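PDB 6K5J: GH3 beta-N-acetylglucosaminidase from Paenibacillaceae, which catalyses hydrolysis of terminal beta-linked N-acetylglucosamine residues as a glycoside hydrolase of family 3, probably acting on chitin-derived oligosaccharides. Local coordinates for residues 97-102 with 118-123; 466-471 with 477-482. All coordinates share one frame; numbering follows the deposited sequence.

How the contacts relate
The two contacts lie in different parts of the fold, with centres about 33 Å apart and nearest atoms about 15 Å apart. Contact 1 is the more central, about 11 Å from the centre of the chain, and its four touching residues are all buried; it fits an irregular loop against helix 111-127 in the TIM-barrel-related family 3 N-terminal region. Contact 2, about 29 Å from that centre, packs the helix of a beta-alpha-beta unit on the six-stranded mixed sheet, with V477 and L479 partly exposed. They share no helix or strand. Aliphatic side-chain carbons make contact 1, whereas contact 2 adds backbone carbonyls and a water near the C-terminal end of helix 462-472, before the loop to strand 478-483.

Contact 1: residues 97-102 with 118-123; sequences TVVPGN and AHIIGS
V99 fits over I120 and I121, with both of its methyls turned to helix 111-127. CG1 lies anti to the backbone N (chi1 164°), which sends the two branches to different targets: V99 CG2 meets I120 CG2 at 3.7 Å and I121 CG1 at 3.8 Å, while V99 CG1 reaches the terminal I121 CD1 at 3.8 Å. The V99 side chain runs obliquely to both isoleucines. I121 does not aim its CB at the loop; its extended chain (chi2 168°) carries CD1 there. T97 crosses I120 at about a right angle, its CB 3.8 Å from I120 CG2, so that this one methyl is shared by T97 and V99. The hydroxyl OG1 of T97 is hydrogen-bonded to E124 on the same helix, giving the loop a polar tie beside the apolar patch. With an alanine in place of V99 both branches go, and I120 CG2 and I121 CD1 would probably be left facing a gap. Around this patch, I120 also touches V365 of helix 359-372 and I121 packs on F172 of helix 158-174, while the loop leads from strand 79-81 to G101, the N-cap of helix 102-108.

Contact 2: residues 466-471 with 477-482; sequences ALIEAL and VQLIVA
L479 reaches across from its strand to helix 462-472 and meets backbone as much as side chain. Its CG is anti to the backbone N (chi1 171°), and with chi2 at 69° the CD2 branch lies 3.7 Å from I468 O and 4.1 Å from L471 CB. One turn of helix is thus touched by a single methyl. I468 answers with its gamma branch: CG2, anti to the backbone N, comes within 3.7 Å of V481 CG2, the two side chains meeting obliquely. Just before the strand, V477 sets CB 4.0 Å from L471 O. The helix and strand axes approach to 9.6 Å at 148°, close to antiparallel, as expected in a beta-alpha-beta unit; strand 450-455 completes it, and its V453 touches I468, L471 and L479. Helix 435-447 meets L471 through I441 and S445. With carbon-to-carbon and carbon-to-carbonyl approaches of 3.7 Å or more and no direct hydrogen bond between the segments, the contact is van der Waals packing. A water sits between two carbonyls, 2.6 Å from L471 O and 3.0 Å from V477 O, within hydrogen-bonding distance of both but with more acceptors in reach than it has protons. Methyls therefore pack on side chains and backbone carbonyls of the helix alike, and hydration is added near V477.

Contact 1: residues 97-102 with 118-123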
loop_
_atom_site.group_PDB
_atom_site.type_symbol
_atom_site.label_atom_id
_atom_site.label_comp_id
_atom_site.label_asym_id
_atom_site.label_seq_id
_atom_site.Cartn_x
_atom_site.Cartn_y
_atom_site.Cartn_z
ATOM N N THR A 97 5.367 -9.694 -11.190
ATOM C CA THR A 97 4.144 -9.185 -11.798
ATOM C C THR A 97 3.726 -7.897 -11.112
ATOM O O THR A 97 3.644 -7.846 -9.882
ATOM C CB THR A 97 3.022 -10.215 -11.663
ATOM O OG1 THR A 97 3.471 -11.479 -12.159
ATOM C CG2 THR A 97 1.778 -9.789 -12.433
ATOM N N VAL A 98 3.422 -6.868 -11.898
ATOM C CA VAL A 98 2.826 -5.652 -11.357
ATOM C C VAL A 98 1.320 -5.894 -11.311
ATOM O O VAL A 98 0.667 -6.030 -12.347
ATOM C CB VAL A 98 3.191 -4.417 -12.189
ATOM C CG1 VAL A 98 2.542 -3.162 -11.599
ATOM C CG2 VAL A 98 4.695 -4.248 -12.218
ATOM N N VAL A 99 0.777 -5.992 -10.106
ATOM C CA VAL A 99 -0.597 -6.419 -9.882
ATOM C C VAL A 99 -1.445 -5.164 -9.676
ATOM O O VAL A 99 -0.962 -4.208 -9.058
ATOM C CB VAL A 99 -0.637 -7.376 -8.680
ATOM C CG1 VAL A 99 -2.018 -7.558 -8.153
ATOM C CG2 VAL A 99 0.008 -8.725 -9.068
ATOM N N PRO A 100 -2.690 -5.117 -10.158
ATOM C CA PRO A 100 -3.551 -3.957 -9.876
ATOM C C PRO A 100 -3.742 -3.740 -8.384
ATOM O O PRO A 100 -3.770 -4.686 -7.593
ATOM C CB PRO A 100 -4.877 -4.329 -10.543
ATOM C CG PRO A 100 -4.503 -5.285 -11.609
ATOM C CD PRO A 100 -3.355 -6.079 -11.049
ATOM N N GLY A 101 -3.896 -2.468 -8.010
ATOM C CA GLY A 101 -4.024 -2.085 -6.623
ATOM C C GLY A 101 -5.478 -2.017 -6.192
ATOM O O GLY A 101 -6.399 -2.297 -6.952
ATOM N N ASN A 102 -5.670 -1.606 -4.939
ATOM C CA ASN A 102 -6.953 -1.825 -4.281
ATOM C C ASN A 102 -8.087 -1.093 -4.987
ATOM O O ASN A 102 -9.110 -1.699 -5.313
ATOM C CB ASN A 102 -6.863 -1.422 -2.810
ATOM C CG ASN A 102 -6.266 -2.520 -1.956
ATOM O OD1 ASN A 102 -5.636 -3.455 -2.475
ATOM N ND2 ASN A 102 -6.478 -2.430 -0.650
ATOM N N ALA A 118 -4.054 -10.963 -5.090
ATOM C CA ALA A 118 -3.289 -11.185 -3.868
ATOM C C ALA A 118 -2.519 -12.491 -3.932
ATOM O O ALA A 118 -1.404 -12.592 -3.398
ATOM C CB ALA A 118 -4.224 -11.174 -2.657
ATOM N N HIS A 119 -3.095 -13.512 -4.570
ATOM C CA HIS A 119 -2.396 -14.793 -4.650
ATOM C C HIS A 119 -1.162 -14.700 -5.543
ATOM O O HIS A 119 -0.142 -15.340 -5.268
ATOM C CB HIS A 119 -3.338 -15.888 -5.146
ATOM C CG HIS A 119 -2.762 -17.266 -5.021
ATOM N ND1 HIS A 119 -2.648 -17.913 -3.809
ATOM C CD2 HIS A 119 -2.267 -18.117 -5.949
ATOM C CE1 HIS A 119 -2.115 -19.109 -3.998
ATOM N NE2 HIS A 119 -1.870 -19.256 -5.287
ATOM N N ILE A 120 -1.227 -13.915 -6.616
ATOM C CA ILE A 120 -0.027 -13.686 -7.418
ATOM C C ILE A 120 1.035 -12.976 -6.587
ATOM O O ILE A 120 2.199 -13.395 -6.547
ATOM C CB ILE A 120 -0.359 -12.885 -8.687
ATOM C CG1 ILE A 120 -1.110 -13.751 -9.699
ATOM C CG2 ILE A 120 0.927 -12.345 -9.307
ATOM C CD1 ILE A 120 -1.682 -12.927 -10.854
ATOM N N ILE A 121 0.654 -11.876 -5.925
ATOM C CA ILE A 121 1.616 -11.169 -5.072
ATOM C C ILE A 121 2.224 -12.126 -4.053
ATOM O O ILE A 121 3.445 -12.165 -3.855
ATOM C CB ILE A 121 0.953 -9.974 -4.363
ATOM C CG1 ILE A 121 0.653 -8.835 -5.349
ATOM C CG2 ILE A 121 1.872 -9.462 -3.227
ATOM C CD1 ILE A 121 -0.282 -7.740 -4.759
ATOM N N GLY A 122 1.370 -12.889 -3.367
ATOM C CA GLY A 122 1.855 -13.735 -2.288
ATOM C C GLY A 122 2.711 -14.887 -2.782
ATOM O O GLY A 122 3.686 -15.272 -2.131
ATOM N N SER A 123 2.348 -15.462 -3.930
ATOM C CA SER A 123 3.142 -16.543 -4.508
ATOM C C SER A 123 4.534 -16.056 -4.849
ATOM O O SER A 123 5.530 -16.746 -4.597
ATOM C CB SER A 123 2.468 -17.075 -5.776
ATOM O OG SER A 123 1.351 -17.865 -5.436
#

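Contact 2: residues 466-471 with 477-482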
loop_
_atom_site.group_PDB
_atom_site.type_symbol
_atom_site.label_atom_id
_atom_site.label_comp_id
_atom_site.label_asym_id
_atom_site.label_seq_id
_atom_site.Cartn_x
_atom_site.Cartn_y
_atom_site.Cartn_z
ATOM N N ALA A 466 -4.436 23.394 -13.273
ATOM C CA ALA A 466 -4.586 24.610 -14.066
ATOM C C ALA A 466 -4.238 24.365 -15.529
ATOM O O ALA A 466 -4.920 24.875 -16.424
ATOM C CB ALA A 466 -3.722 25.728 -13.479
ATOM N N LEU A 467 -3.181 23.586 -15.792
ATOM C CA LEU A 467 -2.860 23.211 -17.163
ATOM C C LEU A 467 -4.024 22.475 -17.811
ATOM O O LEU A 467 -4.414 22.778 -18.945
ATOM C CB LEU A 467 -1.597 22.349 -17.198
ATOM C CG LEU A 467 -1.265 21.674 -18.534
ATOM C CD1 LEU A 467 -1.139 22.709 -19.636
ATOM C CD2 LEU A 467 0.017 20.856 -18.424
ATOM N N ILE A 468 -4.601 21.504 -17.096
ATOM C CA ILE A 468 -5.713 20.737 -17.649
ATOM C C ILE A 468 -6.902 21.646 -17.938
ATOM O O ILE A 468 -7.518 21.574 -19.009
ATOM C CB ILE A 468 -6.108 19.594 -16.697
ATOM C CG1 ILE A 468 -4.976 18.577 -16.588
ATOM C CG2 ILE A 468 -7.381 18.948 -17.192
ATOM C CD1 ILE A 468 -5.165 17.569 -15.440
ATOM N N GLU A 469 -7.262 22.495 -16.971
ATOM C CA GLU A 469 -8.374 23.418 -17.177
ATOM C C GLU A 469 -8.106 24.375 -18.334
ATOM O O GLU A 469 -9.036 24.748 -19.059
ATOM C CB GLU A 469 -8.659 24.195 -15.886
ATOM C CG GLU A 469 -9.506 23.419 -14.868
ATOM C CD GLU A 469 -10.971 23.327 -15.258
ATOM O OE1 GLU A 469 -11.666 24.370 -15.219
ATOM O OE2 GLU A 469 -11.438 22.219 -15.609
ATOM N N ALA A 470 -6.846 24.761 -18.537
ATOM C CA ALA A 470 -6.503 25.616 -19.672
ATOM C C ALA A 470 -6.739 24.892 -20.991
ATOM O O ALA A 470 -7.346 25.443 -21.921
ATOM C CB ALA A 470 -5.047 26.075 -19.560
ATOM N N LEU A 471 -6.271 23.644 -21.084
ATOM C CA LEU A 471 -6.492 22.855 -22.289
ATOM C C LEU A 471 -7.976 22.627 -22.523
ATOM O O LEU A 471 -8.433 22.586 -23.672
ATOM C CB LEU A 471 -5.759 21.517 -22.186
ATOM C CG LEU A 471 -4.238 21.560 -22.112
ATOM C CD1 LEU A 471 -3.667 20.179 -21.785
ATOM C CD2 LEU A 471 -3.685 22.056 -23.444
ATOM N N VAL A 477 -9.167 22.209 -29.259
ATOM C CA VAL A 477 -8.603 21.020 -28.634
ATOM C C VAL A 477 -9.745 20.075 -28.281
ATOM O O VAL A 477 -10.772 20.505 -27.744
ATOM C CB VAL A 477 -7.776 21.378 -27.382
ATOM C CG1 VAL A 477 -7.387 20.115 -26.596
ATOM C CG2 VAL A 477 -6.539 22.175 -27.762
ATOM N N GLN A 478 -9.574 18.793 -28.601
ATOM C CA GLN A 478 -10.458 17.735 -28.116
ATOM C C GLN A 478 -9.704 17.027 -26.997
ATOM O O GLN A 478 -8.798 16.226 -27.253
ATOM C CB GLN A 478 -10.858 16.779 -29.235
ATOM C CG GLN A 478 -11.796 17.389 -30.276
ATOM C CD GLN A 478 -11.060 18.236 -31.300
ATOM O OE1 GLN A 478 -10.105 17.774 -31.934
ATOM N NE2 GLN A 478 -11.497 19.487 -31.465
ATOM N N LEU A 479 -10.056 17.356 -25.756
ATOM C CA LEU A 479 -9.315 16.931 -24.574
ATOM C C LEU A 479 -10.033 15.773 -23.890
ATOM O O LEU A 479 -11.235 15.859 -23.620
ATOM C CB LEU A 479 -9.166 18.090 -23.590
ATOM C CG LEU A 479 -8.590 17.729 -22.213
ATOM C CD1 LEU A 479 -7.128 17.355 -22.355
ATOM C CD2 LEU A 479 -8.762 18.902 -21.244
ATOM N N ILE A 480 -9.295 14.697 -23.616
ATOM C CA ILE A 480 -9.725 13.629 -22.719
ATOM C C ILE A 480 -8.785 13.630 -21.519
ATOM O O ILE A 480 -7.565 13.726 -21.682
ATOM C CB ILE A 480 -9.695 12.248 -23.411
ATOM C CG1 ILE A 480 -10.710 12.173 -24.552
ATOM C CG2 ILE A 480 -9.939 11.108 -22.403
ATOM C CD1 ILE A 480 -10.500 10.944 -25.457
ATOM N N VAL A 481 -9.335 13.500 -20.317
ATOM C CA VAL A 481 -8.530 13.353 -19.108
ATOM C C VAL A 481 -8.756 11.950 -18.550
ATOM O O VAL A 481 -9.897 11.483 -18.461
ATOM C CB VAL A 481 -8.867 14.439 -18.071
ATOM C CG1 VAL A 481 -7.985 14.293 -16.818
ATOM C CG2 VAL A 481 -8.675 15.816 -18.683
ATOM N N ALA A 482 -7.668 11.272 -18.203
ATOM C CA ALA A 482 -7.716 9.962 -17.569
ATOM C C ALA A 482 -6.853 10.025 -16.320
ATOM O O ALA A 482 -5.645 10.257 -16.414
ATOM C CB ALA A 482 -7.223 8.867 -18.520
HETATM O O HOH W 1 -10.480 21.605 -25.011
#